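Local coordinates for protein pectinesterase 1 (Solanum lycopersicum, PDB 1XG2) that hydrolyses the methyl esters of pectin in the cell wall, as the catalytic domain of a longer precursor, and is bound here to its inhibitor protein, at residues V46-A49 with N54-I57; S77-S82 with T133-S138; M180-G185 with T193-Q198. All blocks are in the same frame, centred on the assembly; numbering follows the deposited sequence.

Interaction 1: residues V46-A49 with N54-I57; sequences VEVA and NLMI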
ATOM      1  N   VAL A  46      16.097  -0.337   7.159  1.00 16.75           N
ATOM      2  CA  VAL A  46      16.431  -1.232   6.073  1.00 16.62           C
ATOM      3  C   VAL A  46      15.525  -1.015   4.873  1.00 16.84           C
ATOM      4  O   VAL A  46      14.327  -0.775   5.013  1.00 16.17           O
ATOM      5  CB  VAL A  46      16.313  -2.688   6.545  1.00 16.51           C
ATOM      6  CG1 VAL A  46      16.608  -3.663   5.398  1.00 15.30           C
ATOM      7  CG2 VAL A  46      17.244  -2.916   7.733  1.00 16.92           C
ATOM      8  N   GLU A  47      16.110  -1.113   3.688  1.00 17.09           N
ATOM      9  CA  GLU A  47      15.382  -0.958   2.446  1.00 18.12           C
ATOM     10  C   GLU A  47      15.643  -2.166   1.560  1.00 17.49           C
ATOM     11  O   GLU A  47      16.790  -2.567   1.388  1.00 16.53           O
ATOM     12  CB  GLU A  47      15.817   0.329   1.753  1.00 18.94           C
ATOM     13  CG  GLU A  47      15.069   0.625   0.470  1.00 24.13           C
ATOM     14  CD  GLU A  47      15.161   2.088   0.025  1.00 30.57           C
ATOM     15  OE1 GLU A  47      14.631   2.382  -1.076  1.00 33.99           O
ATOM     16  OE2 GLU A  47      15.728   2.939   0.775  1.00 33.01           O
ATOM     17  N   VAL A  48      14.577  -2.744   1.010  1.00 16.37           N
ATOM     18  CA  VAL A  48      14.691  -3.845   0.066  1.00 16.61           C
ATOM     19  C   VAL A  48      14.224  -3.321  -1.285  1.00 16.82           C
ATOM     20  O   VAL A  48      13.022  -3.226  -1.543  1.00 16.07           O
ATOM     21  CB  VAL A  48      13.848  -5.063   0.500  1.00 16.65           C
ATOM     22  CG1 VAL A  48      13.944  -6.182  -0.534  1.00 17.08           C
ATOM     23  CG2 VAL A  48      14.310  -5.569   1.855  1.00 16.45           C
ATOM     24  N   ALA A  49      15.180  -2.969  -2.141  1.00 17.13           N
ATOM     25  CA  ALA A  49      14.889  -2.240  -3.372  1.00 17.45           C
ATOM     26  C   ALA A  49      14.306  -3.149  -4.441  1.00 17.96           C
ATOM     27  O   ALA A  49      14.253  -4.378  -4.288  1.00 16.24           O
ATOM     28  CB  ALA A  49      16.169  -1.564  -3.898  1.00 18.21           C
ATOM     29  N   ASN A  54      12.368 -11.643  -4.805  1.00 17.95           N
ATOM     30  CA  ASN A  54      12.201 -12.975  -4.241  1.00 18.16           C
ATOM     31  C   ASN A  54      13.040 -13.185  -2.980  1.00 17.95           C
ATOM     32  O   ASN A  54      13.560 -14.282  -2.740  1.00 18.10           O
ATOM     33  CB  ASN A  54      12.521 -14.038  -5.307  1.00 18.19           C
ATOM     34  CG  ASN A  54      11.535 -14.023  -6.449  1.00 18.90           C
ATOM     35  OD1 ASN A  54      10.324 -14.041  -6.232  1.00 17.94           O
ATOM     36  ND2 ASN A  54      12.046 -13.977  -7.679  1.00 18.28           N
ATOM     37  N   LEU A  55      13.165 -12.121  -2.188  1.00 16.57           N
ATOM     38  CA  LEU A  55      13.919 -12.149  -0.948  1.00 16.86           C
ATOM     39  C   LEU A  55      12.979 -12.517   0.186  1.00 15.86           C
ATOM     40  O   LEU A  55      11.919 -11.911   0.316  1.00 14.99           O
ATOM     41  CB  LEU A  55      14.509 -10.769  -0.647  1.00 16.94           C
ATOM     42  CG  LEU A  55      16.015 -10.608  -0.490  1.00 21.81           C
ATOM     43  CD1 LEU A  55      16.322  -9.246   0.133  1.00 22.92           C
ATOM     44  CD2 LEU A  55      16.631 -11.723   0.349  1.00 23.05           C
ATOM     45  N   MET A  56      13.390 -13.479   1.006  1.00 15.02           N
ATOM     46  CA  MET A  56      12.699 -13.823   2.237  1.00 14.90           C
ATOM     47  C   MET A  56      13.563 -13.398   3.425  1.00 14.93           C
ATOM     48  O   MET A  56      14.723 -13.791   3.528  1.00 15.65           O
ATOM     49  CB  MET A  56      12.441 -15.323   2.299  1.00 14.82           C
ATOM     50  CG  MET A  56      11.764 -15.791   3.587  1.00 15.33           C
ATOM     51  SD  MET A  56      11.263 -17.499   3.443  1.00 19.70           S
ATOM     52  CE  MET A  56      10.259 -17.700   4.860  1.00 18.20           C
ATOM     53  N   ILE A  57      13.010 -12.557   4.292  1.00 14.89           N
ATOM     54  CA  ILE A  57      13.678 -12.168   5.526  1.00 14.29           C
ATOM     55  C   ILE A  57      12.904 -12.853   6.632  1.00 13.85           C
ATOM     56  O   ILE A  57      11.723 -12.612   6.808  1.00 12.49           O
ATOM     57  CB  ILE A  57      13.694 -10.643   5.699  1.00 14.66           C
ATOM     58  CG1 ILE A  57      14.548 -10.006   4.597  1.00 14.81           C
ATOM     59  CG2 ILE A  57      14.233 -10.254   7.079  1.00 14.74           C
ATOM     60  CD1 ILE A  57      14.662  -8.493   4.667  1.00 15.16           C
TER
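No flat group takes part where Val-48 meets Leu-55 and Ile-57. The contact is made by methyl groups alone. Val-48 is the residue shared by both pairs, and its two branches divide the work. CG1 of Val-48 meets CD1 of Leu-55 at 3.9 Å, with the two side chains at a slant to each other. CG2 of Val-48 lies 4.1 Å from CD1 of Ile-57, and here the side chains lie alongside, pointing opposite ways. The branching at CB sets this division. CG1 of Val-48 stands opposite the backbone N (chi1 178°), and CG2 stands opposite the carbonyl carbon, so one methyl serves each partner. Ile-57 is extended beyond CB (chi2 -179°), which carries CD1 across toward CG2 of Val-48. The backbones stay well apart: the CA atoms of Val-48 and Leu-55 are 8.4 Å from each other. No hydrogen bond crosses between the segments. The touching residues are all buried, and the contact is purely apolar packing away from the annotated sites. It is part of the interior of the beta helix, close to the short loop that leads from strand 46-48 to strand 55-59 of another sheet. Strand 46-48 is an outermost strand of its sheet and pairs in parallel with strand 85-87, through backbone bonds of Val-46 and Val-48 with Ala-86. Strand 55-59 lies between strands 33-37 and 93-95 in its own sheet. Helix 18-24 packs against this region, with Val-22 touching Leu-55 and Ile-57. Phe-92, just before strand 93-95, touches both Val-48 and Ile-57.

Interaction 2: residues S77-S82 with T133-S138; sequences STTFRS and TLYAHS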
ATOM      1  N   SER A  77      11.137  13.711   8.771  1.00 18.03           N
ATOM      2  CA  SER A  77      10.986  12.696   7.735  1.00 17.59           C
ATOM      3  C   SER A  77       9.657  12.855   7.011  1.00 16.54           C
ATOM      4  O   SER A  77       8.693  13.338   7.589  1.00 16.98           O
ATOM      5  CB  SER A  77      11.053  11.283   8.321  1.00 17.45           C
ATOM      6  OG  SER A  77      10.962  10.318   7.287  1.00 17.69           O
ATOM      7  N   THR A  78       9.597  12.442   5.750  1.00 15.71           N
ATOM      8  CA  THR A  78       8.304  12.179   5.134  1.00 15.53           C
ATOM      9  C   THR A  78       7.785  10.866   5.703  1.00 14.94           C
ATOM     10  O   THR A  78       8.557  10.025   6.193  1.00 15.03           O
ATOM     11  CB  THR A  78       8.372  12.057   3.609  1.00 15.60           C
ATOM     12  OG1 THR A  78       9.145  10.909   3.251  1.00 14.94           O
ATOM     13  CG2 THR A  78       9.100  13.240   2.974  1.00 17.08           C
ATOM     14  N   THR A  79       6.476  10.703   5.639  1.00 14.65           N
ATOM     15  CA  THR A  79       5.830   9.456   5.994  1.00 14.39           C
ATOM     16  C   THR A  79       6.455   8.301   5.224  1.00 14.53           C
ATOM     17  O   THR A  79       6.823   7.299   5.810  1.00 15.09           O
ATOM     18  CB  THR A  79       4.314   9.570   5.699  1.00 14.67           C
ATOM     19  OG1 THR A  79       3.752  10.659   6.460  1.00 13.98           O
ATOM     20  CG2 THR A  79       3.567   8.329   6.181  1.00 14.45           C
ATOM     21  N   PHE A  80       6.598   8.469   3.912  1.00 14.38           N
ATOM     22  CA  PHE A  80       7.113   7.430   3.029  1.00 14.80           C
ATOM     23  C   PHE A  80       8.497   6.957   3.469  1.00 14.80           C
ATOM     24  O   PHE A  80       8.760   5.767   3.488  1.00 14.51           O
ATOM     25  CB  PHE A  80       7.124   7.958   1.575  1.00 14.52           C
ATOM     26  CG  PHE A  80       7.575   6.955   0.544  1.00 13.39           C
ATOM     27  CD1 PHE A  80       8.888   6.925   0.110  1.00 13.24           C
ATOM     28  CD2 PHE A  80       6.666   6.086  -0.039  1.00 13.54           C
ATOM     29  CE1 PHE A  80       9.298   6.017  -0.870  1.00 13.00           C
ATOM     30  CE2 PHE A  80       7.061   5.177  -1.016  1.00 13.92           C
ATOM     31  CZ  PHE A  80       8.380   5.139  -1.433  1.00 13.90           C
ATOM     32  N   ARG A  81       9.367   7.891   3.844  1.00 15.50           N
ATOM     33  CA  ARG A  81      10.753   7.569   4.211  1.00 16.13           C
ATOM     34  C   ARG A  81      10.961   7.342   5.725  1.00 15.16           C
ATOM     35  O   ARG A  81      12.100   7.177   6.165  1.00 15.15           O
ATOM     36  CB  ARG A  81      11.705   8.672   3.719  1.00 16.89           C
ATOM     37  CG  ARG A  81      12.010   8.639   2.249  1.00 21.61           C
ATOM     38  CD  ARG A  81      13.030   9.707   1.831  1.00 28.05           C
ATOM     39  NE  ARG A  81      14.394   9.294   2.194  1.00 33.02           N
ATOM     40  CZ  ARG A  81      15.434  10.116   2.382  1.00 37.40           C
ATOM     41  NH1 ARG A  81      15.315  11.435   2.242  1.00 38.93           N
ATOM     42  NH2 ARG A  81      16.615   9.603   2.723  1.00 39.32           N
ATOM     43  N   SER A  82       9.878   7.339   6.500  1.00 13.64           N
ATOM     44  CA  SER A  82       9.933   7.104   7.946  1.00 13.53           C
ATOM     45  C   SER A  82       9.999   5.614   8.327  1.00 12.95           C
ATOM     46  O   SER A  82      10.296   5.281   9.475  1.00 13.21           O
ATOM     47  CB  SER A  82       8.734   7.755   8.665  1.00 13.47           C
ATOM     48  OG  SER A  82       7.501   7.061   8.444  1.00 12.64           O
ATOM     49  N   THR A 133       1.284   2.902  11.409  1.00  9.96           N
ATOM     50  CA  THR A 133       2.137   1.726  11.612  1.00  9.56           C
ATOM     51  C   THR A 133       2.536   0.998  10.329  1.00  9.39           C
ATOM     52  O   THR A 133       3.711   0.725  10.119  1.00  8.80           O
ATOM     53  CB  THR A 133       1.391   0.727  12.508  1.00 10.05           C
ATOM     54  OG1 THR A 133       1.227   1.281  13.816  1.00  9.41           O
ATOM     55  CG2 THR A 133       2.214  -0.529  12.716  1.00 10.52           C
ATOM     56  N   LEU A 134       1.537   0.683   9.494  1.00  8.35           N
ATOM     57  CA  LEU A 134       1.719  -0.182   8.331  1.00  8.60           C
ATOM     58  C   LEU A 134       1.279   0.527   7.065  1.00  8.70           C
ATOM     59  O   LEU A 134       0.086   0.741   6.831  1.00  8.48           O
ATOM     60  CB  LEU A 134       0.940  -1.495   8.501  1.00  8.60           C
ATOM     61  CG  LEU A 134       0.954  -2.444   7.299  1.00  8.87           C
ATOM     62  CD1 LEU A 134       2.388  -2.846   6.984  1.00  9.74           C
ATOM     63  CD2 LEU A 134       0.093  -3.669   7.544  1.00 11.71           C
ATOM     64  N   TYR A 135       2.268   0.895   6.259  1.00  8.89           N
ATOM     65  CA  TYR A 135       2.067   1.540   4.973  1.00  8.85           C
ATOM     66  C   TYR A 135       2.053   0.473   3.886  1.00  9.03           C
ATOM     67  O   TYR A 135       3.092   0.164   3.288  1.00  7.99           O
ATOM     68  CB  TYR A 135       3.217   2.538   4.726  1.00  8.60           C
ATOM     69  CG  TYR A 135       2.961   3.666   3.750  1.00  8.80           C
ATOM     70  CD1 TYR A 135       1.864   3.679   2.901  1.00  8.77           C
ATOM     71  CD2 TYR A 135       3.832   4.756   3.712  1.00 10.37           C
ATOM     72  CE1 TYR A 135       1.645   4.739   2.024  1.00 11.69           C
ATOM     73  CE2 TYR A 135       3.627   5.809   2.855  1.00  9.38           C
ATOM     74  CZ  TYR A 135       2.544   5.807   2.012  1.00 11.37           C
ATOM     75  OH  TYR A 135       2.377   6.882   1.169  1.00 15.30           O
ATOM     76  N   ALA A 136       0.874  -0.108   3.672  1.00  9.36           N
ATOM     77  CA  ALA A 136       0.645  -1.030   2.583  1.00  9.53           C
ATOM     78  C   ALA A 136       0.383  -0.153   1.375  1.00 10.00           C
ATOM     79  O   ALA A 136      -0.767   0.149   1.044  1.00 10.31           O
ATOM     80  CB  ALA A 136      -0.539  -1.930   2.893  1.00 10.06           C
ATOM     81  N   HIS A 137       1.486   0.263   0.757  1.00  9.80           N
ATOM     82  CA  HIS A 137       1.554   1.395  -0.162  1.00  9.74           C
ATOM     83  C   HIS A 137       0.899   1.100  -1.513  1.00  9.59           C
ATOM     84  O   HIS A 137       0.047   1.851  -1.991  1.00  8.60           O
ATOM     85  CB  HIS A 137       3.022   1.810  -0.350  1.00  9.65           C
ATOM     86  CG  HIS A 137       3.218   2.946  -1.301  1.00 11.16           C
ATOM     87  ND1 HIS A 137       3.073   2.809  -2.659  1.00 14.48           N
ATOM     88  CD2 HIS A 137       3.555   4.240  -1.089  1.00 15.28           C
ATOM     89  CE1 HIS A 137       3.278   3.977  -3.244  1.00 15.82           C
ATOM     90  NE2 HIS A 137       3.576   4.863  -2.314  1.00 12.88           N
ATOM     91  N   SER A 138       1.300  -0.003  -2.120  1.00  9.28           N
ATOM     92  CA  SER A 138       0.878  -0.323  -3.475  1.00  9.00           C
ATOM     93  C   SER A 138       1.212  -1.759  -3.751  1.00  9.20           C
ATOM     94  O   SER A 138       1.908  -2.406  -2.961  1.00  9.08           O
ATOM     95  CB  SER A 138       1.570   0.591  -4.494  1.00  9.12           C
ATOM     96  OG  SER A 138       2.973   0.585  -4.312  1.00  8.59           O
TER
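The carbonyl O of Thr-79 is gripped twice by Ser-82. Ser-82 OG donates to Thr-79 O at 2.7 Å, tilted 18° from the carbonyl plane, and Ser-82 N donates to the same oxygen at 3.1 Å. These bonds hold the turn of 77-82 whose side chains meet segment 133-138. From it, CG2 of Thr-79 reaches CE2 of Tyr-135 at 4.2 Å, the two side chains crossing at about a right angle. CA of Phe-80 sits at the edge of the Tyr-135 ring, 3.8 Å from CE2. The Phe-80 ring extends further and meets His-137. With CG opposite the backbone N (chi1 -177°), it brings CE2 within 3.6 Å of His-137 CD2, which lies at the edge of the Phe-80 ring. The two ring planes are inclined at 73°, an oblique pair rather than a stack. Ser-138 OG lies in the plane of the imidazole and is hydrogen-bonded to His-137 ND1 at 2.8 Å, which helps to fix the ring's rotation. The other ring nitrogen, NE2, is hydrogen-bonded to Thr-114 OG1 of the inhibitor chain. Asn-78 of the inhibitor packs on both Phe-80 and His-137, so the contact lies at the interface of the complex. It also borders the predicted active site: Thr-79 probably binds substrate and touches Gln-109 and the predicted proton donor Asp-132. The loop 77-82 precedes strand 85-87. Strand 134-136 runs between strands 113-115 and 155-157 of a parallel sheet. Tyr-135 stacks on Phe-156, and Arg-114 makes a cation-pi contact with Phe-80.

Interaction 3: residues M180-G185 with T193-Q198; sequences MVTAQG and TGTSIQ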
ATOM      1  N   MET A 180      -8.085   4.796  14.190  1.00 12.78           N
ATOM      2  CA  MET A 180      -8.633   4.358  12.915  1.00 12.26           C
ATOM      3  C   MET A 180      -7.792   3.173  12.462  1.00 12.11           C
ATOM      4  O   MET A 180      -6.598   3.331  12.172  1.00 12.18           O
ATOM      5  CB  MET A 180      -8.538   5.459  11.854  1.00 12.53           C
ATOM      6  CG  MET A 180      -8.985   6.815  12.301  1.00 12.65           C
ATOM      7  SD  MET A 180     -10.767   6.922  12.257  1.00 14.72           S
ATOM      8  CE  MET A 180     -11.014   8.308  13.367  1.00 15.89           C
ATOM      9  N   VAL A 181      -8.414   2.002  12.386  1.00 11.34           N
ATOM     10  CA  VAL A 181      -7.725   0.781  11.938  1.00 11.30           C
ATOM     11  C   VAL A 181      -7.207   0.953  10.524  1.00 11.08           C
ATOM     12  O   VAL A 181      -6.056   0.621  10.250  1.00 11.67           O
ATOM     13  CB  VAL A 181      -8.628  -0.457  12.000  1.00 10.45           C
ATOM     14  CG1 VAL A 181      -7.880  -1.712  11.512  1.00 10.35           C
ATOM     15  CG2 VAL A 181      -9.126  -0.680  13.432  1.00 10.56           C
ATOM     16  N   THR A 182      -8.046   1.493   9.644  1.00 11.16           N
ATOM     17  CA  THR A 182      -7.642   1.747   8.247  1.00 11.40           C
ATOM     18  C   THR A 182      -7.799   3.203   7.830  1.00 10.78           C
ATOM     19  O   THR A 182      -8.632   3.931   8.357  1.00 11.41           O
ATOM     20  CB  THR A 182      -8.414   0.871   7.242  1.00 11.19           C
ATOM     21  OG1 THR A 182      -9.818   1.184   7.266  1.00 11.12           O
ATOM     22  CG2 THR A 182      -8.323  -0.594   7.604  1.00 11.12           C
ATOM     23  N   ALA A 183      -6.962   3.612   6.888  1.00 10.75           N
ATOM     24  CA  ALA A 183      -7.131   4.849   6.141  1.00 10.36           C
ATOM     25  C   ALA A 183      -6.755   4.519   4.702  1.00  9.89           C
ATOM     26  O   ALA A 183      -5.627   4.737   4.261  1.00  9.51           O
ATOM     27  CB  ALA A 183      -6.248   5.944   6.696  1.00 10.76           C
ATOM     28  N   GLN A 184      -7.707   3.941   3.981  1.00 10.38           N
ATOM     29  CA  GLN A 184      -7.442   3.413   2.643  1.00  9.60           C
ATOM     30  C   GLN A 184      -7.439   4.584   1.659  1.00 10.22           C
ATOM     31  O   GLN A 184      -8.346   5.393   1.664  1.00 11.24           O
ATOM     32  CB  GLN A 184      -8.493   2.365   2.284  1.00  9.55           C
ATOM     33  CG  GLN A 184      -8.005   1.298   1.304  1.00  9.34           C
ATOM     34  CD  GLN A 184      -7.827   1.831  -0.105  1.00  9.82           C
ATOM     35  OE1 GLN A 184      -6.918   1.399  -0.844  1.00 12.47           O
ATOM     36  NE2 GLN A 184      -8.673   2.771  -0.485  1.00  6.26           N
ATOM     37  N   GLY A 185      -6.419   4.646   0.817  1.00 10.81           N
ATOM     38  CA  GLY A 185      -6.139   5.813   0.003  1.00 11.07           C
ATOM     39  C   GLY A 185      -6.297   5.634  -1.502  1.00 11.09           C
ATOM     40  O   GLY A 185      -5.468   6.152  -2.260  1.00 11.93           O
ATOM     41  N   THR A 193      -7.702  -1.582  -6.430  1.00 10.58           N
ATOM     42  CA  THR A 193      -7.031  -1.651  -5.145  1.00  9.99           C
ATOM     43  C   THR A 193      -8.050  -1.558  -4.036  1.00  9.98           C
ATOM     44  O   THR A 193      -9.222  -1.251  -4.266  1.00 10.01           O
ATOM     45  CB  THR A 193      -6.037  -0.512  -5.020  1.00 10.23           C
ATOM     46  OG1 THR A 193      -6.704   0.729  -5.280  1.00  9.09           O
ATOM     47  CG2 THR A 193      -4.970  -0.607  -6.095  1.00  9.84           C
ATOM     48  N   GLY A 194      -7.576  -1.792  -2.823  1.00  9.72           N
ATOM     49  CA  GLY A 194      -8.405  -1.722  -1.639  1.00 10.14           C
ATOM     50  C   GLY A 194      -7.886  -2.621  -0.548  1.00  9.93           C
ATOM     51  O   GLY A 194      -7.011  -3.445  -0.767  1.00 10.70           O
ATOM     52  N   THR A 195      -8.458  -2.472   0.637  1.00 10.55           N
ATOM     53  CA  THR A 195      -8.054  -3.247   1.796  1.00  9.72           C
ATOM     54  C   THR A 195      -9.174  -4.190   2.198  1.00  9.70           C
ATOM     55  O   THR A 195     -10.297  -3.783   2.421  1.00  9.60           O
ATOM     56  CB  THR A 195      -7.723  -2.309   2.948  1.00  9.42           C
ATOM     57  OG1 THR A 195      -6.496  -1.624   2.670  1.00  9.33           O
ATOM     58  CG2 THR A 195      -7.476  -3.076   4.242  1.00  9.42           C
ATOM     59  N   SER A 196      -8.831  -5.456   2.337  1.00 10.20           N
ATOM     60  CA  SER A 196      -9.786  -6.474   2.737  1.00 10.28           C
ATOM     61  C   SER A 196      -9.257  -7.133   4.005  1.00 10.29           C
ATOM     62  O   SER A 196      -8.111  -7.560   4.052  1.00 10.32           O
ATOM     63  CB  SER A 196      -9.929  -7.507   1.623  1.00 11.09           C
ATOM     64  OG  SER A 196     -10.697  -8.618   2.049  1.00 11.80           O
ATOM     65  N   ILE A 197     -10.096  -7.194   5.033  1.00 10.15           N
ATOM     66  CA  ILE A 197      -9.746  -7.784   6.310  1.00 10.34           C
ATOM     67  C   ILE A 197     -10.713  -8.951   6.525  1.00 10.75           C
ATOM     68  O   ILE A 197     -11.921  -8.744   6.586  1.00 11.40           O
ATOM     69  CB  ILE A 197      -9.888  -6.724   7.421  1.00 10.24           C
ATOM     70  CG1 ILE A 197      -8.791  -5.666   7.280  1.00 10.33           C
ATOM     71  CG2 ILE A 197      -9.849  -7.346   8.842  1.00  9.13           C
ATOM     72  CD1 ILE A 197      -9.130  -4.365   7.999  1.00 11.71           C
ATOM     73  N   GLN A 198     -10.169 -10.153   6.643  1.00 11.61           N
ATOM     74  CA  GLN A 198     -10.953 -11.391   6.622  1.00 12.37           C
ATOM     75  C   GLN A 198     -10.475 -12.376   7.672  1.00 12.16           C
ATOM     76  O   GLN A 198      -9.291 -12.657   7.751  1.00 11.41           O
ATOM     77  CB  GLN A 198     -10.810 -12.040   5.241  1.00 12.48           C
ATOM     78  CG  GLN A 198     -11.800 -13.141   4.955  1.00 14.43           C
ATOM     79  CD  GLN A 198     -11.538 -13.829   3.616  1.00 16.35           C
ATOM     80  OE1 GLN A 198     -10.399 -13.856   3.133  1.00 16.33           O
ATOM     81  NE2 GLN A 198     -12.591 -14.404   3.030  1.00 15.36           N
TER
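Gln-184 and Thr-195 face each other with CA atoms 6.7 Å apart, on short strand segments 182-184 and 194-198 that run roughly antiparallel. The axes of these two segments make an angle of 148°. No hydrogen bond joins them, so this is packing between strands of different sheets and not a strand pair. Gln-184 makes the largest share of the contact. Its chain is bent at chi2 (-72°), which lays the amide end over Gly-194, with CD 3.9 Å from the glycine CA. CG of Gln-184 comes within 3.6 Å of Thr-195 OG1, the two side chains passing side by side with their ends turned opposite ways. Further along, Thr-182 and Ile-197 meet tip to tip, CG2 of Thr-182 lying 3.9 Å from CD1 of Ile-197. The same Thr-182 methyl is 4.3 Å from CG2 of Thr-195. Thr-182 shows its methyl to this apolar cluster while its OG1 is used elsewhere, in a bond to Leu-219 O. Thr-193 OG1 likewise bonds outside the contact, to Asn-158 OD1. All the touching residues are buried, as expected for the inside of a beta helix. The side chains of Gln-184 and Thr-182 lie about 7 Å from those of Trp-223 and Arg-221, respectively, which probably bind substrate. Strand 179-184 runs between strands 155-157 and 217-220. Strand 194-198 lies between strands 160-164 and 228-232, which add Val-161, Phe-163 and Thr-229 to the packing.

How the interactions relate
The three contacts follow one another along the chain, and each closes before the next opens. All lie in the pectinesterase domain, a beta helix. One parallel sheet runs through all of them, with strands 46-48, 134-136 and 179-184. Interactions 1 and 3 also share the sheet that holds strands 55-59 and 194-198. Both join these two sheets across the interior, with centres about 24 Å apart. Interaction 2 joins the common sheet to a loop instead. Its centre is about 16 Å from that of interaction 1 and about 15 Å from that of interaction 3. It borders the predicted active site and the bound inhibitor, whereas interaction 1 lies away from the annotated sites.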